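Local atomic coordinates of envelope glycoprotein E (Human herpesvirus 1, PDB entry 2GIY), a protein that pairs with gI to bind the Fc part of host IgG and, as that heterodimer, is required for cell-to-cell spread of the virus in epithelial cells. Residues Met63-Ser68 with His157-Ile162; Cys69-Gln74 with Asn153-Ala158; Val33-Ile38 with Tyr146-Tyr151. One frame throughout, in Å; residues are numbered along the deposited sequence.

Contact 1. Residues Met63-Ser68 with His157-Ile162; sequences MRIYES and HAWGHI
The layer of side chains that packs the small parallel sheet onto the outer face of the immunoglobulin-like sheet includes the meeting of Ile-65 and Glu-67 with Trp-159 and His-161. Ile-65 reaches across with two branches. Its CD1 lies over one face of the His-161 imidazole, 4.0 Å from the ring centroid and 26° off the normal, displaced toward the rim on the CG side, which is a CH-pi contact. CG2 instead meets the far end of the indole, 3.8 Å from CH2 of Trp-159. With CG1 beside the backbone N and CG2 anti to it, CD1 is directed to the imidazole and CG2 to the indole. A polar contact lies at the pyrrole edge of the same indole: NE1 of Trp-159 donates to OE2 of Glu-67 over 3.2 Å, with an N-H...O angle of 146°. The acceptor lies close to the ring plane, whereas the donor approaches OE2 from the anti side of a carboxylate turned 78° from the indole. The stronger polar partner of Glu-67 is Arg-14 of the second subunit, salt-bridged to OE1, so the carboxylate links the indole to the subunit interface. Val-175 of strand 173-176 touches both rings, Leu-70 and Tyr-71 of helix 67-71 pack against Trp-159, and Leu-147 of the adjacent strand 144-152 touches His-161.

Contact 2. Residues Cys69-Gln74 with Asn153-Ala158; sequences CLYHPQ and NDHIHA
Ile-156 and Tyr-71 make the tight part of this contact, which has no hydrogen bond across it. The closest side-chain approach is 3.6 Å, from CE2 of Tyr-71 to CB of Ile-156, with CG2 of Ile-156 at 3.8 Å from the same ring carbon. The isoleucine crosses the tyrosine side chain at about a right angle and spreads round that corner of the ring: its CD1 sits 4.2 Å above one face, offset toward the rim, while its own carbonyl O lies in plane at the ring edge. The extended branch of Ile-156 (chi2 177°) carries CD1 on to the helix backbone, 3.3 Å from O of Leu-70, and 4.0 Å from CB of the same leucine. Ile-156 alone therefore touches both the helix, at the carbonyl and CB of Leu-70, and the Tyr-71 ring. Looser is the side of the partly exposed His-155, whose CE1 comes no nearer than 4.1 Å to CD2 of Tyr-71 in an oblique approach. His-40 of the second subunit meets both of those rings, edge-to-face with His-155. The short, weakly bonded helix 67-71, tied to helix 76-79 by the disulfide between Cys-69 and Cys-78, rests on the start of strand 155-165, where Val-149 and Tyr-151 of strand 144-152 flank Ile-156 and Leu-147 packs on Leu-70.

Contact 3. Residues Val33-Ile38 with Tyr146-Tyr151; sequences VSIHAI and YLCVVY
Apolar contact alone joins these strands, and the CD1 methyl of Ile-35 makes its two close approaches. It lies 4.0 Å from CG2 of Val-150 and 4.2 Å from SG of Cys-148, so a single methyl bridges two residues whose side chains point to the same side of strand 144-152. The extended end of Ile-35 (chi2 168°) carries CD1 outward to them, and the isoleucine and valine slide past each other in opposite directions. On the valine, CG1 is anti to the backbone N (chi1 -176°), which leaves CG2, the branch that touches, beside the N and anti to the carbonyl carbon. Val-33 adds looser cover: its bond to CB also points toward the other strand, but its side chain stays 4.6 Å away at the nearest.

Hydrogen bonding contributes nothing directly across the contact. The nearest CA atoms, those of Ile-35 and Val-150, are 8.8 Å apart, a spacing that suits strands facing each other from separate sheets. Within their own layers, Ser-34, His-36 and Ile-38 pair with Glu-16, Arg-14 and Thr-12 of strand 11-16, while Leu-147 pairs with Leu-52 of strand 45-54 and Tyr-146 with Ile-162 of strand 155-165. Ile-35 makes backbone hydrogen bonds to the second subunit, whose Ile-181 packs on it.

Neighbouring side chains extend the apolar layer. Val-13 touches Ile-35, Met-15 touches Val-150, and Val-49 and Trp-51 pack on Cys-148. Two sheets packed face to face across a buried apolar layer are characteristic of a beta-sandwich, in keeping with the V-type immunoglobulin fold of this domain.

Strand 144-152 and strand 155-165 are consecutive, hydrogen-bonded neighbours in the mixed sheet, and all three contacts use one of them. Contacts 1 and 2 lie on one side, with centres about 10 Å apart, sharing His-157 and Ala-158 as well as helix 67-71; Trp-159 CD2 comes within 3.5 Å of Leu-70 CD1. Contact 3 lies on the other side, its centre about 11 Å from that of contact 1 and 13 Å from contact 2. Along the chain, 33-38 comes first, then 63-74, 146-151 and 153-162, so contact 3 alternates with the others. The sheet is thus packed on both faces, each contact borders the second subunit, and all segments fall within the Fc-binding region.

Contact 1. Residues Met63-Ser68 with His157-Ile162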
loop_
_atom_site.group_PDB
_atom_site.type_symbol
_atom_site.label_atom_id
_atom_site.label_comp_id
_atom_site.label_asym_id
_atom_site.label_seq_id
_atom_site.Cartn_x
_atom_site.Cartn_y
_atom_site.Cartn_z
ATOM N N MET A 63 -19.754 3.275 6.084
ATOM C CA MET A 63 -19.572 3.525 4.664
ATOM C C MET A 63 -18.849 2.318 4.099
ATOM O O MET A 63 -18.007 1.730 4.769
ATOM C CB MET A 63 -18.731 4.786 4.442
ATOM C CG MET A 63 -19.463 6.081 4.758
ATOM S SD MET A 63 -20.889 6.302 3.674
ATOM C CE MET A 63 -20.076 6.479 2.107
ATOM N N ARG A 64 -19.184 1.941 2.874
ATOM C CA ARG A 64 -18.534 0.806 2.248
ATOM C C ARG A 64 -17.857 1.231 0.955
ATOM O O ARG A 64 -18.493 1.795 0.068
ATOM C CB ARG A 64 -19.552 -0.302 1.988
ATOM C CG ARG A 64 -20.246 -0.738 3.263
ATOM C CD ARG A 64 -20.920 -2.079 3.129
ATOM N NE ARG A 64 -21.545 -2.468 4.391
ATOM C CZ ARG A 64 -22.038 -3.676 4.641
ATOM N NH1 ARG A 64 -21.980 -4.621 3.713
ATOM N NH2 ARG A 64 -22.591 -3.936 5.820
ATOM N N ILE A 65 -16.555 0.972 0.870
ATOM C CA ILE A 65 -15.769 1.320 -0.305
ATOM C C ILE A 65 -15.627 0.081 -1.187
ATOM O O ILE A 65 -15.078 -0.930 -0.753
ATOM C CB ILE A 65 -14.351 1.830 0.107
ATOM C CG1 ILE A 65 -14.479 3.096 0.963
ATOM C CG2 ILE A 65 -13.512 2.118 -1.136
ATOM C CD1 ILE A 65 -13.188 3.522 1.650
ATOM N N TYR A 66 -16.147 0.154 -2.409
ATOM C CA TYR A 66 -16.058 -0.960 -3.346
ATOM C C TYR A 66 -14.716 -0.830 -4.079
ATOM O O TYR A 66 -14.634 -0.195 -5.126
ATOM C CB TYR A 66 -17.207 -0.899 -4.362
ATOM C CG TYR A 66 -18.599 -1.213 -3.821
ATOM C CD1 TYR A 66 -18.828 -1.416 -2.458
ATOM C CD2 TYR A 66 -19.688 -1.296 -4.688
ATOM C CE1 TYR A 66 -20.124 -1.697 -1.973
ATOM C CE2 TYR A 66 -20.975 -1.573 -4.218
ATOM C CZ TYR A 66 -21.186 -1.770 -2.870
ATOM O OH TYR A 66 -22.466 -2.037 -2.429
ATOM N N GLU A 67 -13.668 -1.444 -3.534
ATOM C CA GLU A 67 -12.339 -1.339 -4.134
ATOM C C GLU A 67 -12.238 -1.660 -5.625
ATOM O O GLU A 67 -11.643 -0.892 -6.381
ATOM C CB GLU A 67 -11.338 -2.198 -3.355
ATOM C CG GLU A 67 -9.929 -2.169 -3.943
ATOM C CD GLU A 67 -8.910 -2.827 -3.038
ATOM O OE1 GLU A 67 -9.219 -3.897 -2.479
ATOM O OE2 GLU A 67 -7.796 -2.279 -2.892
ATOM N N SER A 68 -12.804 -2.785 -6.052
ATOM C CA SER A 68 -12.737 -3.169 -7.460
ATOM C C SER A 68 -13.390 -2.121 -8.351
ATOM O O SER A 68 -12.957 -1.901 -9.482
ATOM C CB SER A 68 -13.418 -4.520 -7.684
ATOM O OG SER A 68 -14.801 -4.448 -7.386
ATOM N N HIS A 157 -2.661 3.592 -9.638
ATOM C CA HIS A 157 -1.458 2.918 -9.152
ATOM C C HIS A 157 -1.398 2.857 -7.633
ATOM O O HIS A 157 -0.577 2.142 -7.064
ATOM C CB HIS A 157 -0.200 3.596 -9.697
ATOM C CG HIS A 157 0.120 3.204 -11.103
ATOM N ND1 HIS A 157 1.372 2.780 -11.492
ATOM C CD2 HIS A 157 -0.664 3.125 -12.204
ATOM C CE1 HIS A 157 1.345 2.455 -12.773
ATOM N NE2 HIS A 157 0.122 2.654 -13.228
ATOM N N ALA A 158 -2.273 3.611 -6.980
ATOM C CA ALA A 158 -2.344 3.626 -5.527
ATOM C C ALA A 158 -3.564 4.422 -5.106
ATOM O O ALA A 158 -4.035 5.284 -5.845
ATOM C CB ALA A 158 -1.081 4.260 -4.927
ATOM N N TRP A 159 -4.088 4.115 -3.926
ATOM C CA TRP A 159 -5.227 4.859 -3.403
ATOM C C TRP A 159 -5.321 4.670 -1.899
ATOM O O TRP A 159 -4.761 3.722 -1.336
ATOM C CB TRP A 159 -6.546 4.428 -4.066
ATOM C CG TRP A 159 -7.070 3.087 -3.624
ATOM C CD1 TRP A 159 -6.732 1.864 -4.132
ATOM C CD2 TRP A 159 -8.018 2.840 -2.577
ATOM N NE1 TRP A 159 -7.415 0.870 -3.468
ATOM C CE2 TRP A 159 -8.209 1.441 -2.508
ATOM C CE3 TRP A 159 -8.724 3.663 -1.690
ATOM C CZ2 TRP A 159 -9.079 0.847 -1.584
ATOM C CZ3 TRP A 159 -9.589 3.071 -0.771
ATOM C CH2 TRP A 159 -9.757 1.677 -0.727
ATOM N N GLY A 160 -6.018 5.593 -1.249
ATOM C CA GLY A 160 -6.192 5.505 0.184
ATOM C C GLY A 160 -7.442 6.262 0.571
ATOM O O GLY A 160 -7.971 7.037 -0.231
ATOM N N HIS A 161 -7.930 6.032 1.784
ATOM C CA HIS A 161 -9.119 6.733 2.243
ATOM C C HIS A 161 -8.903 7.367 3.608
ATOM O O HIS A 161 -8.107 6.880 4.422
ATOM C CB HIS A 161 -10.324 5.785 2.300
ATOM C CG HIS A 161 -10.177 4.672 3.294
ATOM N ND1 HIS A 161 -9.375 3.573 3.072
ATOM C CD2 HIS A 161 -10.731 4.490 4.517
ATOM C CE1 HIS A 161 -9.441 2.762 4.114
ATOM N NE2 HIS A 161 -10.257 3.297 5.006
ATOM N N ILE A 162 -9.611 8.467 3.840
ATOM C CA ILE A 162 -9.548 9.184 5.101
ATOM C C ILE A 162 -10.945 9.672 5.449
ATOM O O ILE A 162 -11.557 10.397 4.667
ATOM C CB ILE A 162 -8.665 10.450 5.025
ATOM C CG1 ILE A 162 -7.297 10.126 4.429
ATOM C CG2 ILE A 162 -8.493 11.036 6.427
ATOM C CD1 ILE A 162 -6.442 11.363 4.220
#

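Contact 2. Residues Cys69-Gln74 with Asn153-Ala158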
loop_
_atom_site.group_PDB
_atom_site.type_symbol
_atom_site.label_atom_id
_atom_site.label_comp_id
_atom_site.label_asym_id
_atom_site.label_seq_id
_atom_site.Cartn_x
_atom_site.Cartn_y
_atom_site.Cartn_z
ATOM N N CYS A 69 -14.434 -1.480 -7.833
ATOM C CA CYS A 69 -15.151 -0.453 -8.577
ATOM C C CYS A 69 -14.317 0.788 -8.881
ATOM O O CYS A 69 -14.549 1.466 -9.881
ATOM C CB CYS A 69 -16.401 -0.036 -7.812
ATOM S SG CYS A 69 -17.808 -1.163 -8.046
ATOM N N LEU A 70 -13.360 1.095 -8.014
ATOM C CA LEU A 70 -12.516 2.262 -8.233
ATOM C C LEU A 70 -11.816 2.164 -9.587
ATOM O O LEU A 70 -11.593 3.177 -10.252
ATOM C CB LEU A 70 -11.473 2.380 -7.113
ATOM C CG LEU A 70 -12.006 2.429 -5.676
ATOM C CD1 LEU A 70 -10.838 2.554 -4.704
ATOM C CD2 LEU A 70 -12.957 3.612 -5.510
ATOM N N TYR A 71 -11.487 0.942 -10.001
ATOM C CA TYR A 71 -10.797 0.730 -11.270
ATOM C C TYR A 71 -11.702 0.754 -12.495
ATOM O O TYR A 71 -11.226 0.954 -13.613
ATOM C CB TYR A 71 -10.010 -0.583 -11.229
ATOM C CG TYR A 71 -9.026 -0.644 -10.089
ATOM C CD1 TYR A 71 -9.410 -1.114 -8.835
ATOM C CD2 TYR A 71 -7.721 -0.184 -10.248
ATOM C CE1 TYR A 71 -8.520 -1.119 -7.765
ATOM C CE2 TYR A 71 -6.825 -0.184 -9.188
ATOM C CZ TYR A 71 -7.228 -0.649 -7.951
ATOM O OH TYR A 71 -6.343 -0.619 -6.898
ATOM N N HIS A 72 -12.998 0.539 -12.289
ATOM C CA HIS A 72 -13.972 0.569 -13.381
ATOM C C HIS A 72 -15.297 1.111 -12.845
ATOM O O HIS A 72 -16.299 0.398 -12.773
ATOM C CB HIS A 72 -14.156 -0.830 -13.987
ATOM C CG HIS A 72 -14.280 -1.926 -12.975
ATOM N ND1 HIS A 72 -15.360 -2.040 -12.125
ATOM C CD2 HIS A 72 -13.465 -2.969 -12.688
ATOM C CE1 HIS A 72 -15.206 -3.107 -11.360
ATOM N NE2 HIS A 72 -14.064 -3.688 -11.683
ATOM N N PRO A 73 -15.307 2.401 -12.466
ATOM C CA PRO A 73 -16.455 3.127 -11.918
ATOM C C PRO A 73 -17.651 3.264 -12.854
ATOM O O PRO A 73 -18.690 3.792 -12.459
ATOM C CB PRO A 73 -15.855 4.485 -11.548
ATOM C CG PRO A 73 -14.805 4.673 -12.595
ATOM C CD PRO A 73 -14.158 3.310 -12.647
ATOM N N GLN A 74 -17.505 2.789 -14.088
ATOM C CA GLN A 74 -18.584 2.874 -15.066
ATOM C C GLN A 74 -19.336 1.559 -15.248
ATOM O O GLN A 74 -20.247 1.474 -16.072
ATOM C CB GLN A 74 -18.031 3.338 -16.417
ATOM C CG GLN A 74 -17.483 4.759 -16.424
ATOM C CD GLN A 74 -18.574 5.807 -16.541
ATOM O OE1 GLN A 74 -18.564 6.548 -17.647
ATOM N NE2 GLN A 74 -19.416 5.948 -15.655
ATOM N N ASN A 153 -0.634 7.337 -16.180
ATOM C CA ASN A 153 -1.086 6.988 -17.524
ATOM C C ASN A 153 -2.543 6.537 -17.496
ATOM O O ASN A 153 -2.916 5.547 -18.125
ATOM C CB ASN A 153 -0.209 5.893 -18.133
ATOM C CG ASN A 153 1.207 6.363 -18.384
ATOM O OD1 ASN A 153 1.437 7.536 -18.699
ATOM N ND2 ASN A 153 2.164 5.455 -18.261
ATOM N N ASP A 154 -3.348 7.270 -16.736
ATOM C CA ASP A 154 -4.782 7.015 -16.605
ATOM C C ASP A 154 -5.207 5.702 -15.943
ATOM O O ASP A 154 -6.344 5.263 -16.111
ATOM C CB ASP A 154 -5.447 7.145 -17.979
ATOM C CG ASP A 154 -5.153 8.484 -18.640
ATOM O OD1 ASP A 154 -5.446 9.532 -18.025
ATOM O OD2 ASP A 154 -4.625 8.487 -19.772
ATOM N N HIS A 155 -4.303 5.081 -15.188
ATOM C CA HIS A 155 -4.614 3.839 -14.474
ATOM C C HIS A 155 -4.243 4.016 -13.006
ATOM O O HIS A 155 -3.165 4.518 -12.688
ATOM C CB HIS A 155 -3.836 2.653 -15.065
ATOM C CG HIS A 155 -3.959 1.389 -14.265
ATOM N ND1 HIS A 155 -5.174 0.806 -13.972
ATOM C CD2 HIS A 155 -3.018 0.602 -13.691
ATOM C CE1 HIS A 155 -4.977 -0.283 -13.251
ATOM N NE2 HIS A 155 -3.677 -0.430 -13.065
ATOM N N ILE A 156 -5.131 3.612 -12.106
ATOM C CA ILE A 156 -4.853 3.755 -10.681
ATOM C C ILE A 156 -3.642 2.929 -10.249
ATOM O O ILE A 156 -3.595 1.717 -10.470
ATOM C CB ILE A 156 -6.068 3.328 -9.821
ATOM C CG1 ILE A 156 -7.255 4.254 -10.097
ATOM C CG2 ILE A 156 -5.697 3.364 -8.339
ATOM C CD1 ILE A 156 -8.525 3.861 -9.336
ATOM N N HIS A 157 -2.661 3.592 -9.638
ATOM C CA HIS A 157 -1.458 2.918 -9.152
ATOM C C HIS A 157 -1.398 2.857 -7.633
ATOM O O HIS A 157 -0.577 2.142 -7.064
ATOM C CB HIS A 157 -0.200 3.596 -9.697
ATOM C CG HIS A 157 0.120 3.204 -11.103
ATOM N ND1 HIS A 157 1.372 2.780 -11.492
ATOM C CD2 HIS A 157 -0.664 3.125 -12.204
ATOM C CE1 HIS A 157 1.345 2.455 -12.773
ATOM N NE2 HIS A 157 0.122 2.654 -13.228
ATOM N N ALA A 158 -2.273 3.611 -6.980
ATOM C CA ALA A 158 -2.344 3.626 -5.527
ATOM C C ALA A 158 -3.564 4.422 -5.106
ATOM O O ALA A 158 -4.035 5.284 -5.845
ATOM C CB ALA A 158 -1.081 4.260 -4.927
#

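Contact 3. Residues Val33-Ile38 with Tyr146-Tyr151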
loop_
_atom_site.group_PDB
_atom_site.type_symbol
_atom_site.label_atom_id
_atom_site.label_comp_id
_atom_site.label_asym_id
_atom_site.label_seq_id
_atom_site.Cartn_x
_atom_site.Cartn_y
_atom_site.Cartn_z
ATOM N N VAL A 33 -1.003 13.006 3.899
ATOM C CA VAL A 33 -0.792 11.873 3.017
ATOM C C VAL A 33 0.633 11.904 2.483
ATOM O O VAL A 33 1.155 12.968 2.148
ATOM C CB VAL A 33 -1.766 11.920 1.818
ATOM C CG1 VAL A 33 -1.548 10.716 0.912
ATOM C CG2 VAL A 33 -3.202 11.962 2.320
ATOM N N SER A 34 1.261 10.736 2.424
ATOM C CA SER A 34 2.615 10.621 1.904
ATOM C C SER A 34 2.537 9.763 0.652
ATOM O O SER A 34 1.974 8.665 0.671
ATOM C CB SER A 34 3.534 9.961 2.934
ATOM O OG SER A 34 4.865 9.917 2.454
ATOM N N ILE A 35 3.099 10.265 -0.439
ATOM C CA ILE A 35 3.068 9.543 -1.702
ATOM C C ILE A 35 4.449 9.528 -2.339
ATOM O O ILE A 35 5.056 10.577 -2.542
ATOM C CB ILE A 35 2.095 10.215 -2.689
ATOM C CG1 ILE A 35 0.676 10.199 -2.115
ATOM C CG2 ILE A 35 2.139 9.497 -4.037
ATOM C CD1 ILE A 35 -0.282 11.082 -2.871
ATOM N N HIS A 36 4.929 8.334 -2.661
ATOM C CA HIS A 36 6.231 8.175 -3.290
ATOM C C HIS A 36 6.046 7.485 -4.627
ATOM O O HIS A 36 5.244 6.563 -4.758
ATOM C CB HIS A 36 7.151 7.334 -2.404
ATOM C CG HIS A 36 7.525 8.002 -1.119
ATOM N ND1 HIS A 36 8.702 8.700 -0.956
ATOM C CD2 HIS A 36 6.866 8.097 0.060
ATOM C CE1 HIS A 36 8.751 9.197 0.267
ATOM N NE2 HIS A 36 7.649 8.845 0.904
ATOM N N ALA A 37 6.786 7.944 -5.627
ATOM C CA ALA A 37 6.709 7.348 -6.949
ATOM C C ALA A 37 8.107 6.914 -7.354
ATOM O O ALA A 37 9.073 7.654 -7.165
ATOM C CB ALA A 37 6.151 8.359 -7.952
ATOM N N ILE A 38 8.217 5.704 -7.893
ATOM C CA ILE A 38 9.501 5.181 -8.336
ATOM C C ILE A 38 9.375 4.724 -9.785
ATOM O O ILE A 38 8.645 3.779 -10.080
ATOM C CB ILE A 38 9.959 3.974 -7.477
ATOM C CG1 ILE A 38 10.109 4.393 -6.013
ATOM C CG2 ILE A 38 11.287 3.437 -8.003
ATOM C CD1 ILE A 38 10.597 3.279 -5.098
ATOM N N TYR A 146 -13.254 10.802 2.350
ATOM C CA TYR A 146 -12.367 11.278 1.298
ATOM C C TYR A 146 -11.444 10.174 0.807
ATOM O O TYR A 146 -10.909 9.401 1.599
ATOM C CB TYR A 146 -11.510 12.443 1.811
ATOM C CG TYR A 146 -12.285 13.699 2.138
ATOM C CD1 TYR A 146 -13.144 13.750 3.239
ATOM C CD2 TYR A 146 -12.178 14.833 1.332
ATOM C CE1 TYR A 146 -13.880 14.899 3.527
ATOM C CE2 TYR A 146 -12.911 15.989 1.615
ATOM C CZ TYR A 146 -13.757 16.012 2.712
ATOM O OH TYR A 146 -14.470 17.152 2.997
ATOM N N LEU A 147 -11.269 10.105 -0.508
ATOM C CA LEU A 147 -10.376 9.133 -1.115
ATOM C C LEU A 147 -9.343 9.888 -1.941
ATOM O O LEU A 147 -9.672 10.844 -2.650
ATOM C CB LEU A 147 -11.140 8.168 -2.035
ATOM C CG LEU A 147 -11.612 6.838 -1.431
ATOM C CD1 LEU A 147 -12.655 7.093 -0.355
ATOM C CD2 LEU A 147 -12.185 5.947 -2.534
ATOM N N CYS A 148 -8.092 9.471 -1.826
ATOM C CA CYS A 148 -7.020 10.069 -2.598
ATOM C C CYS A 148 -6.596 8.957 -3.544
ATOM O O CYS A 148 -6.203 7.878 -3.099
ATOM C CB CYS A 148 -5.856 10.481 -1.696
ATOM S SG CYS A 148 -4.514 11.289 -2.616
ATOM N N VAL A 149 -6.706 9.210 -4.847
ATOM C CA VAL A 149 -6.358 8.213 -5.847
ATOM C C VAL A 149 -5.251 8.711 -6.768
ATOM O O VAL A 149 -5.316 9.824 -7.285
ATOM C CB VAL A 149 -7.585 7.852 -6.718
ATOM C CG1 VAL A 149 -7.236 6.717 -7.667
ATOM C CG2 VAL A 149 -8.766 7.474 -5.823
ATOM N N VAL A 150 -4.238 7.881 -6.976
ATOM C CA VAL A 150 -3.148 8.276 -7.849
ATOM C C VAL A 150 -3.146 7.500 -9.153
ATOM O O VAL A 150 -3.021 6.273 -9.161
ATOM C CB VAL A 150 -1.781 8.089 -7.168
ATOM C CG1 VAL A 150 -0.670 8.604 -8.086
ATOM C CG2 VAL A 150 -1.757 8.836 -5.837
ATOM N N TYR A 151 -3.285 8.227 -10.256
ATOM C CA TYR A 151 -3.261 7.621 -11.576
ATOM C C TYR A 151 -1.911 7.855 -12.229
ATOM O O TYR A 151 -1.270 8.881 -12.005
ATOM C CB TYR A 151 -4.310 8.231 -12.509
ATOM C CG TYR A 151 -5.746 7.968 -12.138
ATOM C CD1 TYR A 151 -6.369 8.698 -11.128
ATOM C CD2 TYR A 151 -6.488 6.996 -12.807
ATOM C CE1 TYR A 151 -7.704 8.468 -10.790
ATOM C CE2 TYR A 151 -7.823 6.755 -12.478
ATOM C CZ TYR A 151 -8.423 7.495 -11.471
ATOM O OH TYR A 151 -9.745 7.273 -11.150
#